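Local atomic coordinates of transferrin (Manduca sexta, PDB entry 6WB6), a protein that transports iron in the moth Manduca sexta, each protein molecule binding one ferric ion together with an anion such as carbonate. Residues A11-D16 and F308-G313; R37-C42 and P55-D60; K328-L333 and N337-I342; S370-S375 and D616-Y621. All blocks are in the same frame, centred on the assembly; numbering follows the deposited sequence.

Contact 1 (A11-D16 and F308-G313); sequences AAYMKD and FTKVLG
K310 lays the start of its aliphatic chain over one face of the Y13 ring, and this is the tight half of the contact. K310 CG stands 3.4 Å from the Y13 ring centroid and 20° off the ring normal, a CH-pi contact displaced toward the rim; its nearest ring atom is Y13 CE1, 3.2 Å from K310 CG. K310 CB follows close over the same ring, so two successive methylenes cover it. Y13 can present that face because its CG lies beside the backbone N, opposite the carbonyl carbon (chi1 -62°). The ring also touches D616 of the C-terminal lobe, at its CE2. Y13 is the N-cap residue of helix 14-21, which follows strand 5-10 at the start of the N-terminal transferrin lobe, while K310 and V311 end helix 306-311, a weakly bonded helix with a wider pi-type turn. V311 makes the more modest half of the seam. Its CG2 comes 3.9 Å from D16 CB and 4.2 Å from Y13 CB, purely apolar approaches, and the V311 side chain also packs on L7, V9, C17 and M20. No hydrogen bond joins the two segments. The loose side is the end of K310: the bend at chi2 (69°) swings the chain off the tyrosine, and NZ, in a partly exposed residue, makes a weak bond of 3.3 Å to T309 OG1 and a long, weak ion pair with E306. D16 too is partly exposed, and it meets V311 through CB, not through its carboxylate.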
# COMPACT_ATOMS: atom_id res chain seq x y z
N ALA A 11 -3.82 -17.56 6.40
CA ALA A 11 -2.93 -18.72 6.33
C ALA A 11 -1.62 -18.49 7.06
O ALA A 11 -1.11 -19.39 7.75
CB ALA A 11 -2.67 -19.07 4.86
N ALA A 12 -1.05 -17.30 6.94
CA ALA A 12 0.22 -17.01 7.59
C ALA A 12 0.18 -17.23 9.10
O ALA A 12 1.23 -17.43 9.72
CB ALA A 12 0.64 -15.57 7.27
N TYR A 13 -1.00 -17.22 9.71
CA TYR A 13 -1.13 -17.25 11.16
C TYR A 13 -1.75 -18.56 11.65
O TYR A 13 -2.15 -18.66 12.81
CB TYR A 13 -1.94 -16.05 11.63
CG TYR A 13 -1.30 -14.73 11.30
CD1 TYR A 13 0.03 -14.49 11.60
CD2 TYR A 13 -2.02 -13.72 10.68
CE1 TYR A 13 0.63 -13.28 11.28
CE2 TYR A 13 -1.43 -12.50 10.36
CZ TYR A 13 -0.11 -12.29 10.66
OH TYR A 13 0.47 -11.08 10.34
N MET A 14 -1.80 -19.56 10.78
CA MET A 14 -2.38 -20.84 11.17
C MET A 14 -1.69 -21.41 12.40
O MET A 14 -2.35 -21.84 13.35
CB MET A 14 -2.27 -21.82 10.00
CG MET A 14 -3.21 -22.97 10.11
SD MET A 14 -4.96 -22.50 10.04
CE MET A 14 -5.57 -24.16 10.29
N LYS A 15 -0.36 -21.45 12.41
CA LYS A 15 0.31 -21.99 13.58
C LYS A 15 -0.05 -21.21 14.83
O LYS A 15 -0.07 -21.78 15.93
CB LYS A 15 1.83 -22.02 13.40
CG LYS A 15 2.32 -23.11 12.44
CD LYS A 15 2.24 -24.49 13.07
CE LYS A 15 2.36 -25.58 12.02
NZ LYS A 15 3.38 -25.22 10.99
N ASP A 16 -0.32 -19.90 14.70
CA ASP A 16 -0.67 -19.13 15.89
C ASP A 16 -2.07 -19.50 16.36
O ASP A 16 -2.34 -19.55 17.57
CB ASP A 16 -0.55 -17.64 15.61
CG ASP A 16 0.90 -17.20 15.52
OD1 ASP A 16 1.63 -17.40 16.50
OD2 ASP A 16 1.31 -16.71 14.45
N PHE A 308 -3.30 -13.37 19.89
CA PHE A 308 -4.13 -12.34 20.49
C PHE A 308 -4.53 -11.30 19.46
O PHE A 308 -5.72 -10.98 19.31
CB PHE A 308 -3.36 -11.69 21.63
CG PHE A 308 -4.20 -10.98 22.63
CD1 PHE A 308 -5.03 -11.67 23.47
CD2 PHE A 308 -4.09 -9.60 22.78
CE1 PHE A 308 -5.75 -11.02 24.43
CE2 PHE A 308 -4.82 -8.95 23.75
CZ PHE A 308 -5.66 -9.66 24.57
N THR A 309 -3.56 -10.81 18.70
CA THR A 309 -3.78 -9.81 17.67
C THR A 309 -3.94 -10.41 16.28
O THR A 309 -4.84 -10.03 15.54
CB THR A 309 -2.63 -8.80 17.66
OG1 THR A 309 -1.39 -9.48 17.43
CG2 THR A 309 -2.54 -8.07 18.99
N LYS A 310 -3.08 -11.36 15.91
CA LYS A 310 -3.07 -11.87 14.55
C LYS A 310 -4.24 -12.81 14.26
O LYS A 310 -4.69 -12.92 13.12
CB LYS A 310 -1.74 -12.59 14.30
CG LYS A 310 -0.61 -11.69 13.82
CD LYS A 310 -0.13 -10.73 14.89
CE LYS A 310 0.38 -9.42 14.28
NZ LYS A 310 0.89 -8.48 15.32
N VAL A 311 -4.74 -13.50 15.28
CA VAL A 311 -5.81 -14.47 15.11
C VAL A 311 -7.13 -13.94 15.63
O VAL A 311 -8.11 -13.90 14.91
CB VAL A 311 -5.44 -15.82 15.78
CG1 VAL A 311 -6.55 -16.80 15.61
CG2 VAL A 311 -4.17 -16.36 15.20
N LEU A 312 -7.16 -13.50 16.89
CA LEU A 312 -8.43 -13.05 17.46
C LEU A 312 -8.77 -11.62 17.09
O LEU A 312 -9.93 -11.23 17.24
CB LEU A 312 -8.43 -13.20 18.98
CG LEU A 312 -8.79 -14.57 19.55
CD1 LEU A 312 -9.15 -14.42 21.03
CD2 LEU A 312 -9.94 -15.24 18.84
N GLY A 313 -7.82 -10.85 16.57
CA GLY A 313 -8.11 -9.47 16.24
C GLY A 313 -8.33 -8.61 17.45
O GLY A 313 -9.16 -7.70 17.41

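Contact 2 (R37-C42 and P55-D60); sequences RDRVEC and PVDPED
R39 meets D60 with its guanidinium turned almost square to the carboxylate, the two planes 87° apart. R39 NH1 donates to D60 OD2 at 2.9 Å and 161°, the oxygen lying close to the guanidinium plane and being met on its syn side, somewhat out of the carboxylate plane. D60 OD2 is gripped a second time, from the other face of its plane and on the anti side, by the backbone D57 N at 2.8 Å. D57 also stands roughly at right angles to R39, but farther off: R39 NH1 to D57 OD2 is a long salt bridge of 3.6 Å. Two waters span that gap, one donating to D57 OD1 and the other to D57 OD2, both accepting from R39 NH1, the first only weakly. The fold here is strand 53-56, an outer strand of its antiparallel sheet, passing into helix 58-65, with the neighbouring helix 39-47 N-capped by D38, whose OD1 takes the amide of E41. D57 sits at the strand-helix junction, where an iron ligand is predicted, yet its side chain lies about 12 Å from the bound iron and instead holds Q274 and R376. R376 also pairs with D60. A leucine in place of R39 would probably leave D60 OD2 without its NH1 donor and the D57-D60 pair short of a counter-charge, more dependent on R376. Over one guanidinium face comes the P55 carbonyl oxygen, 2.9 Å from R39 NE but at a poor angle for a hydrogen bond; the bend at chi3 (-82°) turns the group across it.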
# COMPACT_ATOMS: atom_id res chain seq x y z
N ARG A 37 -6.77 -17.10 2.54
CA ARG A 37 -5.74 -16.27 1.91
C ARG A 37 -5.53 -14.99 2.70
O ARG A 37 -4.40 -14.48 2.81
CB ARG A 37 -6.14 -15.96 0.46
CG ARG A 37 -5.35 -14.81 -0.19
CD ARG A 37 -6.00 -14.32 -1.49
NE ARG A 37 -6.99 -13.30 -1.21
CZ ARG A 37 -8.30 -13.42 -1.42
NH1 ARG A 37 -8.80 -14.52 -1.97
NH2 ARG A 37 -9.10 -12.42 -1.10
N ASP A 38 -6.61 -14.44 3.23
CA ASP A 38 -6.58 -13.20 3.99
C ASP A 38 -7.98 -12.99 4.54
O ASP A 38 -8.91 -13.76 4.23
CB ASP A 38 -6.15 -12.04 3.11
CG ASP A 38 -6.92 -11.99 1.76
OD1 ASP A 38 -8.17 -12.11 1.75
OD2 ASP A 38 -6.26 -11.83 0.73
N ARG A 39 -8.14 -11.92 5.32
CA ARG A 39 -9.44 -11.64 5.91
C ARG A 39 -10.52 -11.48 4.84
O ARG A 39 -11.67 -11.90 5.04
CB ARG A 39 -9.35 -10.39 6.77
CG ARG A 39 -10.50 -10.27 7.72
CD ARG A 39 -10.35 -9.10 8.66
NE ARG A 39 -9.50 -9.42 9.80
CZ ARG A 39 -9.07 -8.52 10.69
NH1 ARG A 39 -9.40 -7.23 10.57
NH2 ARG A 39 -8.31 -8.91 11.68
N VAL A 40 -10.21 -10.84 3.71
CA VAL A 40 -11.24 -10.68 2.68
C VAL A 40 -11.78 -12.04 2.27
O VAL A 40 -13.00 -12.27 2.27
CB VAL A 40 -10.69 -9.88 1.47
CG1 VAL A 40 -11.73 -9.85 0.33
CG2 VAL A 40 -10.41 -8.48 1.89
N GLU A 41 -10.90 -12.98 1.94
CA GLU A 41 -11.36 -14.33 1.66
C GLU A 41 -12.13 -14.93 2.84
O GLU A 41 -13.12 -15.65 2.63
CB GLU A 41 -10.20 -15.26 1.31
CG GLU A 41 -10.72 -16.66 0.96
CD GLU A 41 -9.72 -17.53 0.24
OE1 GLU A 41 -10.03 -17.92 -0.91
OE2 GLU A 41 -8.64 -17.82 0.82
N CYS A 42 -11.68 -14.67 4.08
CA CYS A 42 -12.34 -15.25 5.25
C CYS A 42 -13.83 -14.94 5.25
O CYS A 42 -14.65 -15.81 5.57
CB CYS A 42 -11.72 -14.73 6.56
SG CYS A 42 -10.26 -15.61 7.08
N PRO A 55 -12.59 -12.21 12.97
CA PRO A 55 -12.48 -10.82 13.44
C PRO A 55 -12.51 -9.83 12.27
O PRO A 55 -11.97 -10.09 11.20
CB PRO A 55 -11.12 -10.80 14.15
CG PRO A 55 -10.35 -11.90 13.46
CD PRO A 55 -11.35 -12.97 13.24
N VAL A 56 -13.14 -8.69 12.51
CA VAL A 56 -13.36 -7.70 11.46
C VAL A 56 -13.15 -6.30 12.04
O VAL A 56 -13.57 -6.01 13.16
CB VAL A 56 -14.79 -7.80 10.88
CG1 VAL A 56 -14.93 -8.98 9.89
CG2 VAL A 56 -15.79 -7.92 12.01
N ASP A 57 -12.50 -5.44 11.26
CA ASP A 57 -12.66 -4.01 11.46
C ASP A 57 -13.99 -3.58 10.84
O ASP A 57 -14.56 -4.31 10.03
CB ASP A 57 -11.50 -3.24 10.82
CG ASP A 57 -10.13 -3.64 11.36
OD1 ASP A 57 -9.99 -3.96 12.57
OD2 ASP A 57 -9.18 -3.61 10.57
N PRO A 58 -14.49 -2.39 11.19
CA PRO A 58 -15.70 -1.86 10.53
C PRO A 58 -15.60 -1.84 9.00
O PRO A 58 -16.57 -2.13 8.29
CB PRO A 58 -15.81 -0.45 11.13
CG PRO A 58 -15.03 -0.51 12.42
CD PRO A 58 -13.87 -1.39 12.08
N GLU A 59 -14.43 -1.49 8.48
CA GLU A 59 -14.20 -1.57 7.05
C GLU A 59 -14.46 -2.99 6.52
O GLU A 59 -14.93 -3.15 5.39
CB GLU A 59 -12.76 -1.12 6.75
CG GLU A 59 -12.47 0.39 6.99
CD GLU A 59 -11.98 0.70 8.42
OE1 GLU A 59 -12.27 -0.09 9.33
OE2 GLU A 59 -11.28 1.71 8.64
N ASP A 60 -14.13 -4.03 7.30
CA ASP A 60 -14.35 -5.40 6.85
C ASP A 60 -15.83 -5.77 6.88
O ASP A 60 -16.33 -6.48 6.00
CB ASP A 60 -13.52 -6.37 7.72
CG ASP A 60 -12.02 -6.08 7.68
OD1 ASP A 60 -11.44 -5.85 6.60
OD2 ASP A 60 -11.42 -6.06 8.77
O HOH W 1 -9.54 -6.35 13.51
O HOH W 2 -7.33 -5.14 11.76

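Contact 3 (K328-L333 and N337-I342); sequences KPIDYL and NYTEVI. With NAG (2-acetamido-2-deoxy-beta-D-glucopyranose), chain C.
L333 O takes a hydrogen bond from Y338 N across N337, a residue of positive phi that ends helix 329-334 in a Schellman motif and also carries a sugar. The bond is 3.0 Å long and fairly straight at 159°, with the donor tilted from the carbonyl plane; beyond N337 the chain enters helix 338-342, and the short axes of 329-333 and 338-342 stand 99° apart. N337 points away from the first segment, its ND2 joined to C1 of the N-acetylglucosamine and also hydrogen-bonded to W268 O. Inside the elbow L333 does most of the packing. Its CB touches T339 OG1 at 3.2 Å, its CD1 meets I342 CD1 at 3.8 Å with the two side chains crossing at about a right angle, and its CD2 comes obliquely to Y338 CD2 at 4.2 Å. The T339 hydroxyl is hydrogen-bonded with N334 OD1, so this polar atom is not stranded against the leucine. In the N-terminal transferrin lobe the two helices pack on helix 58-65, through P58 and Y62 against L333 and I342, and on helix 121-131, touched by Y338, E340 and V341. Y338, with CG opposite its backbone N (chi1 -161°), extends away from the elbow, and its OH hydrogen-bonds with N121 of the carbonate pocket, so it probably belongs to the second shell of that site; the side chain of Y338 is about 8 Å from the bound iron. Farther out, I330 CD1 touches T339 CG2 at 3.7 Å.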
# COMPACT_ATOMS: atom_id res chain seq x y z
N LYS A 328 -26.92 -6.83 12.12
CA LYS A 328 -26.36 -6.92 10.79
C LYS A 328 -25.23 -5.91 10.64
O LYS A 328 -25.22 -4.88 11.32
CB LYS A 328 -27.43 -6.67 9.73
CG LYS A 328 -28.58 -7.68 9.72
CD LYS A 328 -28.15 -9.02 9.12
CE LYS A 328 -27.88 -8.93 7.61
NZ LYS A 328 -26.50 -9.45 7.26
N PRO A 329 -24.26 -6.16 9.77
CA PRO A 329 -23.10 -5.26 9.72
C PRO A 329 -23.46 -3.86 9.27
O PRO A 329 -23.00 -2.88 9.87
CB PRO A 329 -22.14 -5.96 8.75
CG PRO A 329 -23.01 -6.95 7.98
CD PRO A 329 -24.09 -7.35 8.91
N ILE A 330 -24.29 -3.73 8.24
CA ILE A 330 -24.58 -2.39 7.76
C ILE A 330 -25.42 -1.62 8.79
O ILE A 330 -25.29 -0.39 8.91
CB ILE A 330 -25.24 -2.46 6.38
CG1 ILE A 330 -24.93 -1.20 5.58
CG2 ILE A 330 -26.76 -2.67 6.51
CD1 ILE A 330 -23.57 -1.23 4.95
N ASP A 331 -26.26 -2.31 9.55
CA ASP A 331 -26.97 -1.63 10.63
C ASP A 331 -26.02 -1.26 11.74
O ASP A 331 -26.18 -0.22 12.40
CB ASP A 331 -28.10 -2.51 11.16
CG ASP A 331 -29.17 -2.75 10.13
OD1 ASP A 331 -29.37 -1.86 9.29
OD2 ASP A 331 -29.80 -3.82 10.15
N TYR A 332 -25.01 -2.11 11.97
CA TYR A 332 -23.95 -1.77 12.90
C TYR A 332 -23.23 -0.50 12.45
O TYR A 332 -22.99 0.40 13.26
CB TYR A 332 -22.96 -2.93 12.97
CG TYR A 332 -21.82 -2.73 13.95
CD1 TYR A 332 -22.03 -2.80 15.31
CD2 TYR A 332 -20.54 -2.50 13.50
CE1 TYR A 332 -21.00 -2.66 16.20
CE2 TYR A 332 -19.48 -2.35 14.39
CZ TYR A 332 -19.73 -2.43 15.73
OH TYR A 332 -18.70 -2.26 16.64
N LEU A 333 -22.86 -0.44 11.16
CA LEU A 333 -22.16 0.74 10.67
C LEU A 333 -23.08 1.94 10.62
O LEU A 333 -22.66 3.06 10.96
CB LEU A 333 -21.59 0.47 9.28
CG LEU A 333 -20.53 -0.61 9.20
CD1 LEU A 333 -20.18 -0.82 7.75
CD2 LEU A 333 -19.33 -0.29 9.97
N ASN A 337 -23.22 6.38 11.96
CA ASN A 337 -23.09 7.21 10.76
C ASN A 337 -21.82 6.87 9.99
O ASN A 337 -21.24 7.72 9.31
CB ASN A 337 -23.11 8.70 11.09
CG ASN A 337 -24.45 9.14 11.63
OD1 ASN A 337 -25.50 8.58 11.30
ND2 ASN A 337 -24.44 10.16 12.47
N TYR A 338 -21.35 5.64 10.09
CA TYR A 338 -20.04 5.33 9.54
C TYR A 338 -20.11 4.72 8.15
O TYR A 338 -19.09 4.66 7.48
CB TYR A 338 -19.28 4.40 10.51
CG TYR A 338 -17.80 4.38 10.29
CD1 TYR A 338 -17.02 5.45 10.67
CD2 TYR A 338 -17.18 3.30 9.69
CE1 TYR A 338 -15.66 5.44 10.49
CE2 TYR A 338 -15.81 3.28 9.49
CZ TYR A 338 -15.06 4.36 9.91
OH TYR A 338 -13.71 4.38 9.71
N THR A 339 -21.28 4.24 7.72
CA THR A 339 -21.37 3.78 6.33
C THR A 339 -21.13 4.94 5.38
O THR A 339 -20.41 4.80 4.39
CB THR A 339 -22.74 3.14 6.08
OG1 THR A 339 -23.08 2.26 7.15
CG2 THR A 339 -22.71 2.35 4.76
N GLU A 340 -21.71 6.10 5.71
CA GLU A 340 -21.46 7.34 4.97
C GLU A 340 -19.98 7.59 4.78
O GLU A 340 -19.51 7.92 3.68
CB GLU A 340 -22.07 8.53 5.73
CG GLU A 340 -23.56 8.48 5.89
CD GLU A 340 -24.07 9.57 6.82
OE1 GLU A 340 -23.91 10.76 6.50
OE2 GLU A 340 -24.64 9.21 7.88
N VAL A 341 -19.22 7.46 5.87
CA VAL A 341 -17.77 7.67 5.84
C VAL A 341 -17.11 6.64 4.94
O VAL A 341 -16.25 6.97 4.12
CB VAL A 341 -17.21 7.59 7.27
CG1 VAL A 341 -15.75 7.87 7.29
CG2 VAL A 341 -17.94 8.55 8.18
N ILE A 342 -17.45 5.37 5.11
CA ILE A 342 -16.81 4.35 4.29
C ILE A 342 -17.12 4.61 2.81
O ILE A 342 -16.25 4.46 1.94
CB ILE A 342 -17.26 2.94 4.74
CG1 ILE A 342 -16.54 2.51 6.03
CG2 ILE A 342 -16.99 1.95 3.64
CD1 ILE A 342 -17.25 1.35 6.80
C1 NAG C . -25.70 10.62 12.97
C2 NAG C . -25.59 11.04 14.42
C3 NAG C . -26.80 11.82 14.95
C4 NAG C . -27.35 12.84 13.94
C5 NAG C . -27.31 12.32 12.50
C6 NAG C . -27.48 13.47 11.54
C7 NAG C . -24.14 9.47 15.64
C8 NAG C . -24.18 8.32 16.59
N2 NAG C . -25.35 9.87 15.23
O3 NAG C . -26.35 12.50 16.13
O4 NAG C . -28.74 13.12 14.15
O5 NAG C . -26.06 11.72 12.16
O6 NAG C . -26.44 14.39 11.84
O7 NAG C . -23.09 9.99 15.29

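Contact 4 (S370-S375 and D616-Y621); sequences SVFAFS and DLFNIY
The last turns of helix 360-375 face an irregular loop, with F372 CA and F618 CA 7.5 Å apart and the loop backbone extended at F618. F372 carries the helix side. With CG opposite its backbone N (chi1 175°), its ring reaches toward the loop and receives F618 CB squarely over the centre of one face, 4.0 Å from the centroid and 12° off the normal, a CH-pi contact. L617 CB comes to F372 CE1 at 3.9 Å, obliquely, the two side chains crossing at about a right angle. The F618 ring itself is slid aside: its plane is only 17° from that of F372, but the centroids stand 5.9 Å apart and the rings barely overlap, so the contact is made by the F618 methylene over the face, not by ring on ring. M610 and L611 of helix 597-611 also press on F372, all within the C-terminal transferrin lobe, while V40 of the N-terminal lobe touches both phenylalanines and D38 of that lobe accepts from N619 N. Along the helix, S375 OG donates to the backbone F372 O at 2.6 Å. An alanine at F372 is likely to open a gap beneath F618 CB and L617 CB, leaving those two without their aromatic floor. No hydrogen bond or charge crosses between the two segments, so their fit here rests on shape and apolar burial.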
# COMPACT_ATOMS: atom_id res chain seq x y z
N SER A 370 -10.37 -4.58 -5.35
CA SER A 370 -11.14 -3.35 -5.49
C SER A 370 -12.07 -3.15 -4.31
O SER A 370 -12.19 -2.03 -3.80
CB SER A 370 -11.98 -3.37 -6.76
OG SER A 370 -12.91 -2.33 -6.69
N VAL A 371 -12.78 -4.20 -3.90
CA VAL A 371 -13.72 -4.04 -2.80
C VAL A 371 -12.97 -3.72 -1.51
O VAL A 371 -13.43 -2.91 -0.70
CB VAL A 371 -14.59 -5.30 -2.65
CG1 VAL A 371 -15.69 -5.03 -1.69
CG2 VAL A 371 -15.21 -5.68 -3.97
N PHE A 372 -11.80 -4.31 -1.32
CA PHE A 372 -11.02 -3.98 -0.15
C PHE A 372 -10.58 -2.52 -0.18
O PHE A 372 -10.81 -1.76 0.77
CB PHE A 372 -9.81 -4.92 -0.05
CG PHE A 372 -8.89 -4.56 1.06
CD1 PHE A 372 -9.22 -4.87 2.36
CD2 PHE A 372 -7.70 -3.93 0.81
CE1 PHE A 372 -8.39 -4.53 3.40
CE2 PHE A 372 -6.87 -3.58 1.85
CZ PHE A 372 -7.21 -3.89 3.14
N ALA A 373 -9.95 -2.10 -1.29
CA ALA A 373 -9.47 -0.73 -1.40
C ALA A 373 -10.59 0.26 -1.12
O ALA A 373 -10.39 1.24 -0.40
CB ALA A 373 -8.89 -0.46 -2.78
N PHE A 374 -11.76 0.02 -1.70
CA PHE A 374 -12.87 0.95 -1.49
C PHE A 374 -13.26 1.00 -0.03
O PHE A 374 -13.45 2.08 0.54
CB PHE A 374 -14.07 0.54 -2.32
CG PHE A 374 -15.21 1.47 -2.18
CD1 PHE A 374 -15.26 2.63 -2.91
CD2 PHE A 374 -16.25 1.17 -1.32
CE1 PHE A 374 -16.30 3.50 -2.79
CE2 PHE A 374 -17.31 2.04 -1.20
CZ PHE A 374 -17.34 3.20 -1.94
N SER A 375 -13.43 -0.16 0.61
CA SER A 375 -13.80 -0.19 2.01
C SER A 375 -12.75 0.49 2.89
O SER A 375 -13.05 0.83 4.03
CB SER A 375 -14.01 -1.63 2.49
OG SER A 375 -12.81 -2.36 2.39
N ASP A 616 -2.32 -9.84 6.08
CA ASP A 616 -3.40 -10.67 6.59
C ASP A 616 -4.76 -10.11 6.20
O ASP A 616 -5.74 -10.86 6.12
CB ASP A 616 -3.31 -10.78 8.10
CG ASP A 616 -3.26 -9.43 8.78
OD1 ASP A 616 -2.65 -8.51 8.20
OD2 ASP A 616 -3.80 -9.28 9.89
N LEU A 617 -4.85 -8.79 5.99
CA LEU A 617 -6.11 -8.18 5.57
C LEU A 617 -6.40 -8.49 4.10
O LEU A 617 -7.52 -8.86 3.74
CB LEU A 617 -6.06 -6.67 5.76
CG LEU A 617 -6.18 -6.10 7.18
CD1 LEU A 617 -5.95 -4.64 7.08
CD2 LEU A 617 -7.54 -6.43 7.82
N PHE A 618 -5.42 -8.25 3.25
CA PHE A 618 -5.50 -8.61 1.85
C PHE A 618 -4.09 -8.94 1.42
O PHE A 618 -3.17 -8.15 1.64
CB PHE A 618 -6.09 -7.50 0.99
CG PHE A 618 -6.25 -7.91 -0.45
CD1 PHE A 618 -7.31 -8.70 -0.83
CD2 PHE A 618 -5.31 -7.54 -1.39
CE1 PHE A 618 -7.47 -9.10 -2.13
CE2 PHE A 618 -5.46 -7.94 -2.72
CZ PHE A 618 -6.53 -8.72 -3.09
N ASN A 619 -3.91 -10.13 0.86
CA ASN A 619 -2.59 -10.63 0.56
C ASN A 619 -2.29 -10.21 -0.87
O ASN A 619 -2.44 -10.96 -1.84
CB ASN A 619 -2.54 -12.14 0.75
CG ASN A 619 -1.14 -12.67 0.76
OD1 ASN A 619 -0.17 -11.92 0.62
ND2 ASN A 619 -1.01 -13.98 0.93
N ILE A 620 -1.89 -8.94 -1.00
CA ILE A 620 -1.73 -8.34 -2.32
C ILE A 620 -0.66 -9.08 -3.12
O ILE A 620 -0.79 -9.24 -4.33
CB ILE A 620 -1.43 -6.84 -2.19
CG1 ILE A 620 -1.36 -6.20 -3.58
CG2 ILE A 620 -0.17 -6.56 -1.41
CD1 ILE A 620 -1.47 -4.67 -3.57
N TYR A 621 0.41 -9.54 -2.48
CA TYR A 621 1.49 -10.23 -3.18
C TYR A 621 1.48 -11.74 -2.99
O TYR A 621 2.41 -12.40 -3.42
CB TYR A 621 2.85 -9.68 -2.73
CG TYR A 621 2.96 -8.18 -2.74
CD1 TYR A 621 2.57 -7.44 -3.84
CD2 TYR A 621 3.44 -7.50 -1.64
CE1 TYR A 621 2.66 -6.08 -3.86
CE2 TYR A 621 3.54 -6.13 -1.65
CZ TYR A 621 3.14 -5.42 -2.76
OH TYR A 621 3.22 -4.06 -2.80

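In the fold
Contact 1 is the most surface-lying of the four, only partly buried, whereas contacts 2, 3 and 4 are buried and contact 4 sits nearest the centre of the chain. Contacts 1 to 3 belong to the N-terminal lobe and contact 4 to the C-terminal one. P55 of contact 2 packs against V311 and L312 of contact 1, and P58 against L333 of contact 3, so 55-60 is shared ground. Contact 4 touches all three others; its polar ties are with contact 2, where R39 N probably hydrogen-bonds D616 O at 2.7 Å. Chemistry shifts accordingly: charges and waters in contact 2, a backbone bond and leucine packing in contact 3, and carbon over an aromatic face in contacts 1 and 4.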